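Local coordinates for protein beta-d-glucoside glucohydrolase (Hypocrea jecorina, PDB 3ZZ1) that probably hydrolyses terminal, non-reducing beta-D-glucosyl residues of its substrates, releasing beta-D-glucose in the breakdown of cellulose, at residues Cys368-Gly372 with Gly383-Tyr389; Val627-Ala633 with Ala655-Pro661; Gln634-Pro640 with Ser692-Gly698. All blocks are in the same frame, centred on the assembly; numbering follows the deposited sequence.

Contact 1. Residues Cys368-Gly372 with Gly383-Tyr389; sequences CNDKG and GSGAVNY
Lys371 extends from residues 368-372 over Ala386, Val387 and Tyr389 of residues 383-389. Both segments belong to one long loop that links strand 348-352 to helix 395-404 in the C-terminal domain of this glycoside hydrolase family 3 enzyme. Asp370 and Lys371 both have positive phi angles, which help to curl the short piece of chain closed by the Cys368-Cys373 disulfide. The facing segment folds into a type I beta turn from Gly383 to Ala386. One backbone hydrogen bond joins the two: Gly383 N donates to Asp370 O over 2.9 Å, nearly straight at 165° and in the carbonyl plane.

The lysine side chain begins against the methyl of Ala386, with Lys371 CB 3.7 Å from Ala386 CB. Its CG sits equally close to that methyl, because chi1 of -65° places CG beside the backbone N. A bend at chi2 (-66°) carries the chain on past the carbonyl of Val387, and CD comes 4.1 Å from Tyr389 CE2, the side chain crossing the ring obliquely. CE is the most closely packed atom, set into the angle formed by Val387 O at 3.3 Å and Tyr389 CE2 at 3.4 Å. A second bend, at chi4, turns NZ, which comes within 4.1 Å of Asn388 CA and makes its hydrogen bond outside the two segments, to Asn364 OD1. The amide ND2 of that same asparagine donates to Tyr389 O, so Asn364 ties the lysine tip to the end of the second segment.

Asp370 turns its carboxylate elsewhere, forming a salt bridge with Arg67 of the N-terminal domain and a hydrogen bond with Tyr443. Its carbonyl oxygen, besides accepting from Gly383 N, is covered by the Ala386 methyl, with Asp370 O 3.5 Å from Ala386 CB.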
ATOM      1  N   CYS A 368     -21.574  10.620   2.266  1.00 20.12           N
ATOM      2  CA  CYS A 368     -20.319   9.970   1.922  1.00 19.62           C
ATOM      3  C   CYS A 368     -19.355   9.884   3.112  1.00 19.30           C
ATOM      4  O   CYS A 368     -18.175  10.217   2.988  1.00 19.13           O
ATOM      5  CB  CYS A 368     -19.669  10.701   0.736  1.00 19.71           C
ATOM      6  SG  CYS A 368     -18.581   9.674  -0.285  1.00 19.87           S
ATOM      7  N   ASN A 369     -19.861   9.436   4.263  1.00 18.85           N
ATOM      8  CA  ASN A 369     -19.011   9.177   5.429  1.00 18.20           C
ATOM      9  C   ASN A 369     -18.014   8.052   5.146  1.00 17.62           C
ATOM     10  O   ASN A 369     -18.346   7.069   4.471  1.00 17.40           O
ATOM     11  CB  ASN A 369     -19.848   8.857   6.677  1.00 18.29           C
ATOM     12  CG  ASN A 369     -20.532  10.092   7.272  1.00 19.27           C
ATOM     13  OD1 ASN A 369     -21.475   9.971   8.063  1.00 20.09           O
ATOM     14  ND2 ASN A 369     -20.060  11.279   6.900  1.00 18.70           N
ATOM     15  N   ASP A 370     -16.795   8.211   5.664  1.00 16.93           N
ATOM     16  CA  ASP A 370     -15.681   7.293   5.408  1.00 16.26           C
ATOM     17  C   ASP A 370     -15.409   7.136   3.907  1.00 15.75           C
ATOM     18  O   ASP A 370     -14.872   6.124   3.461  1.00 15.37           O
ATOM     19  CB  ASP A 370     -15.921   5.934   6.083  1.00 16.40           C
ATOM     20  CG  ASP A 370     -16.129   6.048   7.587  1.00 16.88           C
ATOM     21  OD1 ASP A 370     -15.825   7.110   8.179  1.00 17.84           O
ATOM     22  OD2 ASP A 370     -16.590   5.061   8.186  1.00 17.83           O
ATOM     23  N   LYS A 371     -15.783   8.168   3.150  1.00 15.22           N
ATOM     24  CA  LYS A 371     -15.731   8.176   1.690  1.00 14.77           C
ATOM     25  C   LYS A 371     -16.475   6.996   1.055  1.00 14.73           C
ATOM     26  O   LYS A 371     -16.069   6.480   0.007  1.00 14.43           O
ATOM     27  CB  LYS A 371     -14.282   8.283   1.185  1.00 14.84           C
ATOM     28  CG  LYS A 371     -13.599   9.600   1.539  1.00 14.29           C
ATOM     29  CD  LYS A 371     -14.263  10.772   0.830  1.00 15.20           C
ATOM     30  CE  LYS A 371     -13.703  12.103   1.308  1.00 15.42           C
ATOM     31  NZ  LYS A 371     -14.505  12.690   2.398  1.00 16.25           N
ATOM     32  N   GLY A 372     -17.574   6.589   1.694  1.00 14.74           N
ATOM     33  CA  GLY A 372     -18.406   5.479   1.216  1.00 14.85           C
ATOM     34  C   GLY A 372     -19.324   5.867   0.069  1.00 15.12           C
ATOM     35  O   GLY A 372     -20.549   5.739   0.170  1.00 15.15           O
ATOM     36  N   GLY A 383     -13.686   3.503   3.828  1.00 11.65           N
ATOM     37  CA  GLY A 383     -13.435   2.792   5.077  1.00 11.66           C
ATOM     38  C   GLY A 383     -12.578   3.603   6.016  1.00 11.89           C
ATOM     39  O   GLY A 383     -12.524   4.831   5.912  1.00 11.98           O
ATOM     40  N   SER A 384     -11.902   2.910   6.929  1.00 11.88           N
ATOM     41  CA  SER A 384     -11.064   3.545   7.945  1.00 11.89           C
ATOM     42  C   SER A 384      -9.815   4.217   7.364  1.00 11.88           C
ATOM     43  O   SER A 384      -9.188   5.048   8.026  1.00 12.10           O
ATOM     44  CB  SER A 384     -10.641   2.512   8.993  1.00 12.06           C
ATOM     45  OG  SER A 384      -9.710   1.585   8.444  1.00 11.75           O
ATOM     46  N   GLY A 385      -9.460   3.847   6.136  1.00 11.68           N
ATOM     47  CA  GLY A 385      -8.266   4.374   5.479  1.00 11.83           C
ATOM     48  C   GLY A 385      -8.519   5.587   4.612  1.00 12.09           C
ATOM     49  O   GLY A 385      -7.622   6.043   3.900  1.00 11.86           O
ATOM     50  N   ALA A 386      -9.744   6.105   4.671  1.00 12.31           N
ATOM     51  CA  ALA A 386     -10.116   7.325   3.965  1.00 12.60           C
ATOM     52  C   ALA A 386     -10.091   8.516   4.926  1.00 12.85           C
ATOM     53  O   ALA A 386     -10.191   8.334   6.141  1.00 12.88           O
ATOM     54  CB  ALA A 386     -11.499   7.161   3.345  1.00 12.56           C
ATOM     55  N   VAL A 387      -9.937   9.724   4.381  1.00 13.18           N
ATOM     56  CA  VAL A 387      -9.924  10.959   5.185  1.00 13.57           C
ATOM     57  C   VAL A 387     -10.731  12.080   4.513  1.00 14.07           C
ATOM     58  O   VAL A 387     -11.157  11.946   3.365  1.00 14.21           O
ATOM     59  CB  VAL A 387      -8.479  11.488   5.455  1.00 13.29           C
ATOM     60  CG1 VAL A 387      -7.645  10.489   6.258  1.00 13.31           C
ATOM     61  CG2 VAL A 387      -7.780  11.855   4.153  1.00 13.37           C
ATOM     62  N   ASN A 388     -10.924  13.182   5.237  1.00 14.57           N
ATOM     63  CA  ASN A 388     -11.543  14.388   4.698  1.00 14.91           C
ATOM     64  C   ASN A 388     -10.610  15.126   3.738  1.00 14.86           C
ATOM     65  O   ASN A 388      -9.402  15.219   3.982  1.00 14.55           O
ATOM     66  CB  ASN A 388     -11.904  15.351   5.832  1.00 15.33           C
ATOM     67  CG  ASN A 388     -13.005  14.825   6.732  1.00 16.37           C
ATOM     68  OD1 ASN A 388     -12.862  14.823   7.956  1.00 18.44           O
ATOM     69  ND2 ASN A 388     -14.117  14.401   6.139  1.00 17.03           N
ATOM     70  N   TYR A 389     -11.182  15.652   2.656  1.00 14.60           N
ATOM     71  CA  TYR A 389     -10.456  16.512   1.732  1.00 14.41           C
ATOM     72  C   TYR A 389     -10.460  17.955   2.223  1.00 14.21           C
ATOM     73  O   TYR A 389     -11.519  18.506   2.518  1.00 14.63           O
ATOM     74  CB  TYR A 389     -11.078  16.461   0.334  1.00 14.26           C
ATOM     75  CG  TYR A 389     -10.908  15.139  -0.373  1.00 14.22           C
ATOM     76  CD1 TYR A 389      -9.635  14.653  -0.693  1.00 14.22           C
ATOM     77  CD2 TYR A 389     -12.016  14.382  -0.741  1.00 13.19           C
ATOM     78  CE1 TYR A 389      -9.474  13.434  -1.342  1.00 13.81           C
ATOM     79  CE2 TYR A 389     -11.866  13.172  -1.398  1.00 13.58           C
ATOM     80  CZ  TYR A 389     -10.596  12.701  -1.694  1.00 13.57           C
ATOM     81  OH  TYR A 389     -10.458  11.501  -2.346  1.00 12.90           O
TER

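Contact 2. Residues Val627-Ala633 with Ala655-Pro661; sequences VTGAEVA and AKLNLTP
Gly629-Ala633 and Ala655-Leu659 run antiparallel, their axes at 159°, as the two strands of a beta hairpin in the fibronectin type III-like domain. Six backbone hydrogen bonds join them, two each for the pairs Gly629-Leu659, Glu631-Leu657 and Ala633-Ala655. Between these, the Ala630-Asn658 pair draws in closely, the two CA atoms 3.8 Å apart.

On the face bearing Ala630 and Val632, the side chain of Lys656 is stretched out, with CG anti to the backbone N (chi1 -164°). Its CE rests 3.8 Å from Val632 CG2 and 4.0 Å from Ala630 CB, and NZ then bonds to Ser525 OG and Thr84 O. With an alanine in place of Lys656, those two oxygens would probably lose their charged partner and Val632 CG2 part of its cover.

The other face carries Ala633, Leu657 and Leu659, which all pack on Ile621 of strand 613-623. Glu631 also starts from this face but leads away to Lys527, in a salt bridge, and to Tyr584. Past the strand ends, Thr628 and Thr660 lie side by side, and Thr628 OG1 sits 3.3 Å from Thr660 CG2 and 3.6 Å from Pro661 CD.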
ATOM      1  N   VAL A 627      11.359  13.590 -26.399  1.00 15.41           N
ATOM      2  CA  VAL A 627      11.062  14.460 -25.256  1.00 15.18           C
ATOM      3  C   VAL A 627      11.619  13.911 -23.942  1.00 15.03           C
ATOM      4  O   VAL A 627      12.020  12.751 -23.861  1.00 15.10           O
ATOM      5  CB  VAL A 627       9.529  14.732 -25.099  1.00 15.36           C
ATOM      6  CG1 VAL A 627       8.968  15.471 -26.313  1.00 15.45           C
ATOM      7  CG2 VAL A 627       8.761  13.434 -24.837  1.00 15.49           C
ATOM      8  N   THR A 628      11.627  14.759 -22.918  1.00 14.67           N
ATOM      9  CA  THR A 628      12.076  14.384 -21.580  1.00 14.21           C
ATOM     10  C   THR A 628      11.086  13.398 -20.963  1.00 13.98           C
ATOM     11  O   THR A 628       9.869  13.528 -21.137  1.00 14.03           O
ATOM     12  CB  THR A 628      12.249  15.650 -20.696  1.00 14.20           C
ATOM     13  OG1 THR A 628      13.260  16.484 -21.272  1.00 13.93           O
ATOM     14  CG2 THR A 628      12.654  15.300 -19.262  1.00 13.89           C
ATOM     15  N   GLY A 629      11.612  12.397 -20.265  1.00 13.48           N
ATOM     16  CA  GLY A 629      10.770  11.412 -19.594  1.00 13.02           C
ATOM     17  C   GLY A 629      11.527  10.615 -18.557  1.00 12.71           C
ATOM     18  O   GLY A 629      12.751  10.469 -18.643  1.00 12.69           O
ATOM     19  N   ALA A 630      10.795  10.106 -17.569  1.00 12.15           N
ATOM     20  CA  ALA A 630      11.376   9.251 -16.544  1.00 11.83           C
ATOM     21  C   ALA A 630      11.061   7.793 -16.848  1.00 11.68           C
ATOM     22  O   ALA A 630       9.933   7.456 -17.221  1.00 12.03           O
ATOM     23  CB  ALA A 630      10.864   9.646 -15.155  1.00 11.61           C
ATOM     24  N   GLU A 631      12.063   6.933 -16.699  1.00 11.52           N
ATOM     25  CA  GLU A 631      11.893   5.500 -16.928  1.00 11.33           C
ATOM     26  C   GLU A 631      12.038   4.692 -15.643  1.00 11.20           C
ATOM     27  O   GLU A 631      12.934   4.942 -14.836  1.00 10.69           O
ATOM     28  CB  GLU A 631      12.891   4.996 -17.976  1.00 11.36           C
ATOM     29  CG  GLU A 631      12.984   3.468 -18.125  1.00 11.82           C
ATOM     30  CD  GLU A 631      11.738   2.823 -18.741  1.00 12.40           C
ATOM     31  OE1 GLU A 631      10.643   3.421 -18.704  1.00 12.99           O
ATOM     32  OE2 GLU A 631      11.853   1.699 -19.267  1.00 12.35           O
ATOM     33  N   VAL A 632      11.150   3.717 -15.474  1.00 11.30           N
ATOM     34  CA  VAL A 632      11.233   2.773 -14.364  1.00 11.25           C
ATOM     35  C   VAL A 632      11.831   1.460 -14.867  1.00 11.31           C
ATOM     36  O   VAL A 632      11.169   0.698 -15.573  1.00 11.51           O
ATOM     37  CB  VAL A 632       9.849   2.529 -13.708  1.00 11.21           C
ATOM     38  CG1 VAL A 632       9.954   1.516 -12.568  1.00 10.76           C
ATOM     39  CG2 VAL A 632       9.262   3.835 -13.204  1.00 10.95           C
ATOM     40  N   ALA A 633      13.091   1.219 -14.516  1.00 11.26           N
ATOM     41  CA  ALA A 633      13.773  -0.024 -14.858  1.00 11.43           C
ATOM     42  C   ALA A 633      13.545  -1.049 -13.759  1.00 11.72           C
ATOM     43  O   ALA A 633      13.645  -0.734 -12.570  1.00 11.44           O
ATOM     44  CB  ALA A 633      15.258   0.218 -15.044  1.00 11.45           C
ATOM     45  N   ALA A 655      14.519   0.940 -10.314  1.00 11.82           N
ATOM     46  CA  ALA A 655      15.127   2.261 -10.268  1.00 11.92           C
ATOM     47  C   ALA A 655      14.326   3.191 -11.162  1.00 11.97           C
ATOM     48  O   ALA A 655      13.754   2.752 -12.156  1.00 11.97           O
ATOM     49  CB  ALA A 655      16.568   2.193 -10.741  1.00 12.11           C
ATOM     50  N   LYS A 656      14.279   4.472 -10.805  1.00 12.12           N
ATOM     51  CA  LYS A 656      13.615   5.471 -11.638  1.00 12.24           C
ATOM     52  C   LYS A 656      14.593   6.575 -12.034  1.00 12.46           C
ATOM     53  O   LYS A 656      15.207   7.205 -11.170  1.00 12.73           O
ATOM     54  CB  LYS A 656      12.383   6.050 -10.938  1.00 12.09           C
ATOM     55  CG  LYS A 656      11.442   6.791 -11.882  1.00 12.25           C
ATOM     56  CD  LYS A 656      10.102   7.105 -11.233  1.00 11.68           C
ATOM     57  CE  LYS A 656       9.101   7.562 -12.287  1.00 11.00           C
ATOM     58  NZ  LYS A 656       7.760   7.905 -11.727  1.00 10.87           N
ATOM     59  N   LEU A 657      14.739   6.785 -13.343  1.00 12.42           N
ATOM     60  CA  LEU A 657      15.652   7.791 -13.888  1.00 12.70           C
ATOM     61  C   LEU A 657      14.920   8.778 -14.796  1.00 12.67           C
ATOM     62  O   LEU A 657      14.305   8.379 -15.788  1.00 12.88           O
ATOM     63  CB  LEU A 657      16.786   7.123 -14.685  1.00 12.76           C
ATOM     64  CG  LEU A 657      18.016   6.517 -14.000  1.00 13.05           C
ATOM     65  CD1 LEU A 657      17.677   5.366 -13.066  1.00 13.94           C
ATOM     66  CD2 LEU A 657      18.963   6.039 -15.070  1.00 13.30           C
ATOM     67  N   ASN A 658      14.981  10.061 -14.452  1.00 12.54           N
ATOM     68  CA  ASN A 658      14.521  11.110 -15.353  1.00 12.64           C
ATOM     69  C   ASN A 658      15.622  11.403 -16.362  1.00 12.76           C
ATOM     70  O   ASN A 658      16.780  11.622 -15.989  1.00 12.97           O
ATOM     71  CB  ASN A 658      14.132  12.378 -14.588  1.00 12.46           C
ATOM     72  CG  ASN A 658      13.487  13.427 -15.481  1.00 12.58           C
ATOM     73  OD1 ASN A 658      14.170  14.239 -16.116  1.00 12.30           O
ATOM     74  ND2 ASN A 658      12.164  13.428 -15.517  1.00 12.71           N
ATOM     75  N   LEU A 659      15.266  11.369 -17.640  1.00 12.56           N
ATOM     76  CA  LEU A 659      16.235  11.585 -18.697  1.00 12.88           C
ATOM     77  C   LEU A 659      15.678  12.531 -19.759  1.00 12.77           C
ATOM     78  O   LEU A 659      14.588  12.314 -20.282  1.00 12.80           O
ATOM     79  CB  LEU A 659      16.648  10.251 -19.338  1.00 12.87           C
ATOM     80  CG  LEU A 659      17.238   9.126 -18.473  1.00 13.49           C
ATOM     81  CD1 LEU A 659      16.999   7.789 -19.150  1.00 13.54           C
ATOM     82  CD2 LEU A 659      18.725   9.324 -18.185  1.00 13.13           C
ATOM     83  N   THR A 660      16.427  13.589 -20.056  1.00 12.65           N
ATOM     84  CA  THR A 660      16.158  14.426 -21.222  1.00 12.59           C
ATOM     85  C   THR A 660      16.616  13.673 -22.486  1.00 12.67           C
ATOM     86  O   THR A 660      17.335  12.671 -22.375  1.00 12.64           O
ATOM     87  CB  THR A 660      16.865  15.798 -21.101  1.00 12.63           C
ATOM     88  OG1 THR A 660      18.278  15.609 -20.930  1.00 12.71           O
ATOM     89  CG2 THR A 660      16.304  16.583 -19.910  1.00 12.29           C
ATOM     90  N   PRO A 661      16.192  14.121 -23.687  1.00 12.64           N
ATOM     91  CA  PRO A 661      16.674  13.439 -24.896  1.00 12.76           C
ATOM     92  C   PRO A 661      18.209  13.344 -24.985  1.00 13.04           C
ATOM     93  O   PRO A 661      18.909  14.332 -24.786  1.00 12.87           O
ATOM     94  CB  PRO A 661      16.109  14.306 -26.025  1.00 12.84           C
ATOM     95  CG  PRO A 661      14.840  14.846 -25.446  1.00 12.58           C
ATOM     96  CD  PRO A 661      15.164  15.132 -24.006  1.00 12.45           C
TER

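Contact 3. Residues Gln634-Pro640 with Ser692-Gly698; sequences QLYITYP and SFGISVG
Pro640 presses onto the ring of Phe693 like a lid: its CD stands over the ring centre, 3.5 Å from the centroid and 5° off the normal. The phenylalanine in turn points an edge at Tyr639, CE2 poised above the middle of the tyrosine face, with centroids 5.2 Å apart and planes at 64°. Ile637 CG2 meets Phe693 CD2 at the rim of the ring, near its plane, 3.7 Å away.

On the face that carries Ile637, Leu635 CD1 is a bump received between two methyls, 3.7 Å from Ile695 CG2 and 3.9 Å from Val697 CG2; chi1 of 166° sets its CG opposite the backbone N. Leu635, Ile637 and Val697 pack on strand 664-672 in the interior of the fibronectin type III-like domain, where the two antiparallel strands are the inner pair of a four-stranded sheet, joined by six backbone hydrogen bonds in the pairs Gln634-Gly698, Tyr636-Ser696 and Thr638-Gly694.

On the reverse face the relief is lower. Gly694 pairs with Thr638, whose CB takes the space where a CB on the glycine would collide. A water molecule lies alongside, donating to Tyr636 O and Thr638 OG1 and hydrogen-bonded to Ser696 OG; Thr638 OG1 also bonds to Pro648 O. The Tyr636 ring leans along the strand toward Gln634, and its OH donates to Gln634 OE1 over 2.6 Å, in the plane of both ring and carbonyl, while Gln634 NE2 bonds to Gly574 O.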
ATOM      1  N   GLN A 634      13.250  -2.278 -14.166  1.00 12.00           N
ATOM      2  CA  GLN A 634      12.905  -3.335 -13.222  1.00 12.24           C
ATOM      3  C   GLN A 634      13.857  -4.521 -13.339  1.00 12.40           C
ATOM      4  O   GLN A 634      14.226  -4.927 -14.444  1.00 12.30           O
ATOM      5  CB  GLN A 634      11.457  -3.783 -13.445  1.00 12.22           C
ATOM      6  CG  GLN A 634      10.426  -2.704 -13.125  1.00 11.91           C
ATOM      7  CD  GLN A 634       9.157  -2.821 -13.947  1.00 11.94           C
ATOM      8  OE1 GLN A 634       8.579  -3.893 -14.072  1.00 11.45           O
ATOM      9  NE2 GLN A 634       8.710  -1.701 -14.503  1.00 13.36           N
ATOM     10  N   LEU A 635      14.270  -5.051 -12.188  1.00 12.43           N
ATOM     11  CA  LEU A 635      15.053  -6.281 -12.137  1.00 12.35           C
ATOM     12  C   LEU A 635      14.156  -7.446 -11.741  1.00 12.45           C
ATOM     13  O   LEU A 635      13.443  -7.378 -10.735  1.00 12.42           O
ATOM     14  CB  LEU A 635      16.222  -6.146 -11.152  1.00 12.25           C
ATOM     15  CG  LEU A 635      16.972  -7.409 -10.698  1.00 11.56           C
ATOM     16  CD1 LEU A 635      17.726  -8.052 -11.842  1.00 11.79           C
ATOM     17  CD2 LEU A 635      17.921  -7.107  -9.556  1.00  9.99           C
ATOM     18  N   TYR A 636      14.190  -8.505 -12.543  1.00 12.65           N
ATOM     19  CA  TYR A 636      13.480  -9.746 -12.229  1.00 12.97           C
ATOM     20  C   TYR A 636      14.465 -10.899 -12.132  1.00 13.17           C
ATOM     21  O   TYR A 636      15.336 -11.065 -12.997  1.00 13.54           O
ATOM     22  CB  TYR A 636      12.373 -10.035 -13.255  1.00 12.74           C
ATOM     23  CG  TYR A 636      11.240  -9.023 -13.211  1.00 13.00           C
ATOM     24  CD1 TYR A 636      10.136  -9.214 -12.378  1.00 13.28           C
ATOM     25  CD2 TYR A 636      11.281  -7.866 -13.993  1.00 12.02           C
ATOM     26  CE1 TYR A 636       9.099  -8.282 -12.327  1.00 12.78           C
ATOM     27  CE2 TYR A 636      10.252  -6.934 -13.953  1.00 12.36           C
ATOM     28  CZ  TYR A 636       9.165  -7.143 -13.118  1.00 13.12           C
ATOM     29  OH  TYR A 636       8.144  -6.214 -13.077  1.00 12.75           O
ATOM     30  N   ILE A 637      14.340 -11.677 -11.062  1.00 13.15           N
ATOM     31  CA  ILE A 637      15.236 -12.805 -10.842  1.00 13.01           C
ATOM     32  C   ILE A 637      14.498 -14.138 -11.001  1.00 13.16           C
ATOM     33  O   ILE A 637      13.364 -14.301 -10.539  1.00 13.24           O
ATOM     34  CB  ILE A 637      15.988 -12.694  -9.480  1.00 13.06           C
ATOM     35  CG1 ILE A 637      16.812 -11.399  -9.428  1.00 12.38           C
ATOM     36  CG2 ILE A 637      16.903 -13.901  -9.251  1.00 13.21           C
ATOM     37  CD1 ILE A 637      17.688 -11.242  -8.183  1.00 12.17           C
ATOM     38  N   THR A 638      15.141 -15.057 -11.717  1.00 13.32           N
ATOM     39  CA  THR A 638      14.695 -16.441 -11.852  1.00 13.21           C
ATOM     40  C   THR A 638      15.657 -17.299 -11.032  1.00 13.36           C
ATOM     41  O   THR A 638      16.865 -17.261 -11.252  1.00 13.45           O
ATOM     42  CB  THR A 638      14.712 -16.876 -13.342  1.00 13.29           C
ATOM     43  OG1 THR A 638      13.781 -16.072 -14.079  1.00 13.09           O
ATOM     44  CG2 THR A 638      14.349 -18.359 -13.508  1.00 12.37           C
ATOM     45  N   TYR A 639      15.122 -18.047 -10.071  1.00 13.43           N
ATOM     46  CA  TYR A 639      15.943 -18.892  -9.200  1.00 13.51           C
ATOM     47  C   TYR A 639      16.412 -20.130  -9.969  1.00 13.54           C
ATOM     48  O   TYR A 639      15.787 -20.506 -10.956  1.00 13.28           O
ATOM     49  CB  TYR A 639      15.146 -19.296  -7.950  1.00 13.39           C
ATOM     50  CG  TYR A 639      15.063 -18.231  -6.862  1.00 13.69           C
ATOM     51  CD1 TYR A 639      14.916 -16.875  -7.179  1.00 14.25           C
ATOM     52  CD2 TYR A 639      15.117 -18.582  -5.518  1.00 13.75           C
ATOM     53  CE1 TYR A 639      14.839 -15.904  -6.185  1.00 13.26           C
ATOM     54  CE2 TYR A 639      15.036 -17.616  -4.514  1.00 13.96           C
ATOM     55  CZ  TYR A 639      14.898 -16.281  -4.857  1.00 12.98           C
ATOM     56  OH  TYR A 639      14.820 -15.324  -3.871  1.00 11.98           O
ATOM     57  N   PRO A 640      17.522 -20.764  -9.532  1.00 13.80           N
ATOM     58  CA  PRO A 640      17.917 -22.019 -10.176  1.00 14.06           C
ATOM     59  C   PRO A 640      16.745 -23.005 -10.222  1.00 14.26           C
ATOM     60  O   PRO A 640      15.913 -23.020  -9.307  1.00 14.13           O
ATOM     61  CB  PRO A 640      19.021 -22.551  -9.258  1.00 14.08           C
ATOM     62  CG  PRO A 640      19.592 -21.345  -8.614  1.00 13.99           C
ATOM     63  CD  PRO A 640      18.458 -20.375  -8.459  1.00 13.76           C
ATOM     64  N   SER A 692      22.799 -21.214 -10.950  1.00 13.70           N
ATOM     65  CA  SER A 692      22.759 -20.006 -11.756  1.00 13.90           C
ATOM     66  C   SER A 692      21.376 -19.355 -11.691  1.00 13.83           C
ATOM     67  O   SER A 692      20.365 -19.961 -12.077  1.00 13.99           O
ATOM     68  CB  SER A 692      23.139 -20.328 -13.205  1.00 14.03           C
ATOM     69  OG  SER A 692      23.291 -19.142 -13.962  1.00 15.12           O
ATOM     70  N   PHE A 693      21.345 -18.129 -11.174  1.00 13.60           N
ATOM     71  CA  PHE A 693      20.134 -17.324 -11.095  1.00 13.52           C
ATOM     72  C   PHE A 693      19.973 -16.544 -12.388  1.00 13.61           C
ATOM     73  O   PHE A 693      20.914 -15.894 -12.845  1.00 13.91           O
ATOM     74  CB  PHE A 693      20.230 -16.319  -9.943  1.00 13.37           C
ATOM     75  CG  PHE A 693      20.068 -16.920  -8.571  1.00 12.63           C
ATOM     76  CD1 PHE A 693      21.107 -17.620  -7.967  1.00 13.02           C
ATOM     77  CD2 PHE A 693      18.887 -16.740  -7.862  1.00 12.53           C
ATOM     78  CE1 PHE A 693      20.955 -18.160  -6.685  1.00 12.50           C
ATOM     79  CE2 PHE A 693      18.732 -17.270  -6.579  1.00 11.75           C
ATOM     80  CZ  PHE A 693      19.768 -17.982  -5.995  1.00 12.08           C
ATOM     81  N   GLY A 694      18.784 -16.599 -12.976  1.00 13.51           N
ATOM     82  CA  GLY A 694      18.475 -15.781 -14.145  1.00 13.51           C
ATOM     83  C   GLY A 694      18.326 -14.317 -13.761  1.00 13.49           C
ATOM     84  O   GLY A 694      17.597 -13.982 -12.823  1.00 13.33           O
ATOM     85  N   ILE A 695      19.031 -13.446 -14.478  1.00 13.34           N
ATOM     86  CA  ILE A 695      18.944 -12.005 -14.249  1.00 13.18           C
ATOM     87  C   ILE A 695      18.261 -11.354 -15.449  1.00 13.35           C
ATOM     88  O   ILE A 695      18.748 -11.445 -16.576  1.00 13.49           O
ATOM     89  CB  ILE A 695      20.344 -11.389 -13.987  1.00 13.07           C
ATOM     90  CG1 ILE A 695      21.015 -12.058 -12.773  1.00 12.66           C
ATOM     91  CG2 ILE A 695      20.269  -9.865 -13.832  1.00 12.83           C
ATOM     92  CD1 ILE A 695      20.227 -11.971 -11.464  1.00 13.18           C
ATOM     93  N   SER A 696      17.119 -10.719 -15.197  1.00 13.34           N
ATOM     94  CA  SER A 696      16.319 -10.105 -16.254  1.00 13.27           C
ATOM     95  C   SER A 696      15.997  -8.656 -15.922  1.00 13.16           C
ATOM     96  O   SER A 696      15.377  -8.366 -14.894  1.00 13.46           O
ATOM     97  CB  SER A 696      15.029 -10.895 -16.476  1.00 13.16           C
ATOM     98  OG  SER A 696      15.309 -12.178 -17.013  1.00 13.81           O
ATOM     99  N   VAL A 697      16.431  -7.748 -16.792  1.00 12.87           N
ATOM    100  CA  VAL A 697      16.177  -6.324 -16.617  1.00 12.73           C
ATOM    101  C   VAL A 697      15.391  -5.786 -17.811  1.00 12.59           C
ATOM    102  O   VAL A 697      15.697  -6.101 -18.962  1.00 12.47           O
ATOM    103  CB  VAL A 697      17.494  -5.510 -16.412  1.00 12.76           C
ATOM    104  CG1 VAL A 697      17.212  -4.010 -16.374  1.00 13.08           C
ATOM    105  CG2 VAL A 697      18.213  -5.938 -15.134  1.00 12.86           C
ATOM    106  N   GLY A 698      14.371  -4.981 -17.527  1.00 12.53           N
ATOM    107  CA  GLY A 698      13.579  -4.372 -18.584  1.00 12.30           C
ATOM    108  C   GLY A 698      12.558  -3.357 -18.122  1.00 12.22           C
ATOM    109  O   GLY A 698      12.608  -2.873 -16.981  1.00 12.28           O
TER
HETATM  110  O   HOH W   1      14.938 -13.540 -14.354  1.00 17.61           O
HETATM  111  O   HOH W   2      17.736 -19.926 -13.329  1.00 21.36           O

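In the fold
Contacts 2 and 3 share strand 629-638, which pairs with strand 650-659 along one edge and with strand 691-698 along the other; their centres are 22 Å apart in one antiparallel sheet. Contact 1 stands well away, its centre 35 Å from contact 2 and 41 Å from contact 3, with nearest atoms about 21 Å and 26 Å apart. All three nevertheless reach the N-terminal domain: contact 1 through Arg67, contact 2 through Thr84 and Trp85, and contact 3 through Trp85, against which Gln634 packs. In family 3 enzymes the active site lies where the barrel and C-terminal domains meet, so contact 1 is probably nearer to it than the other two.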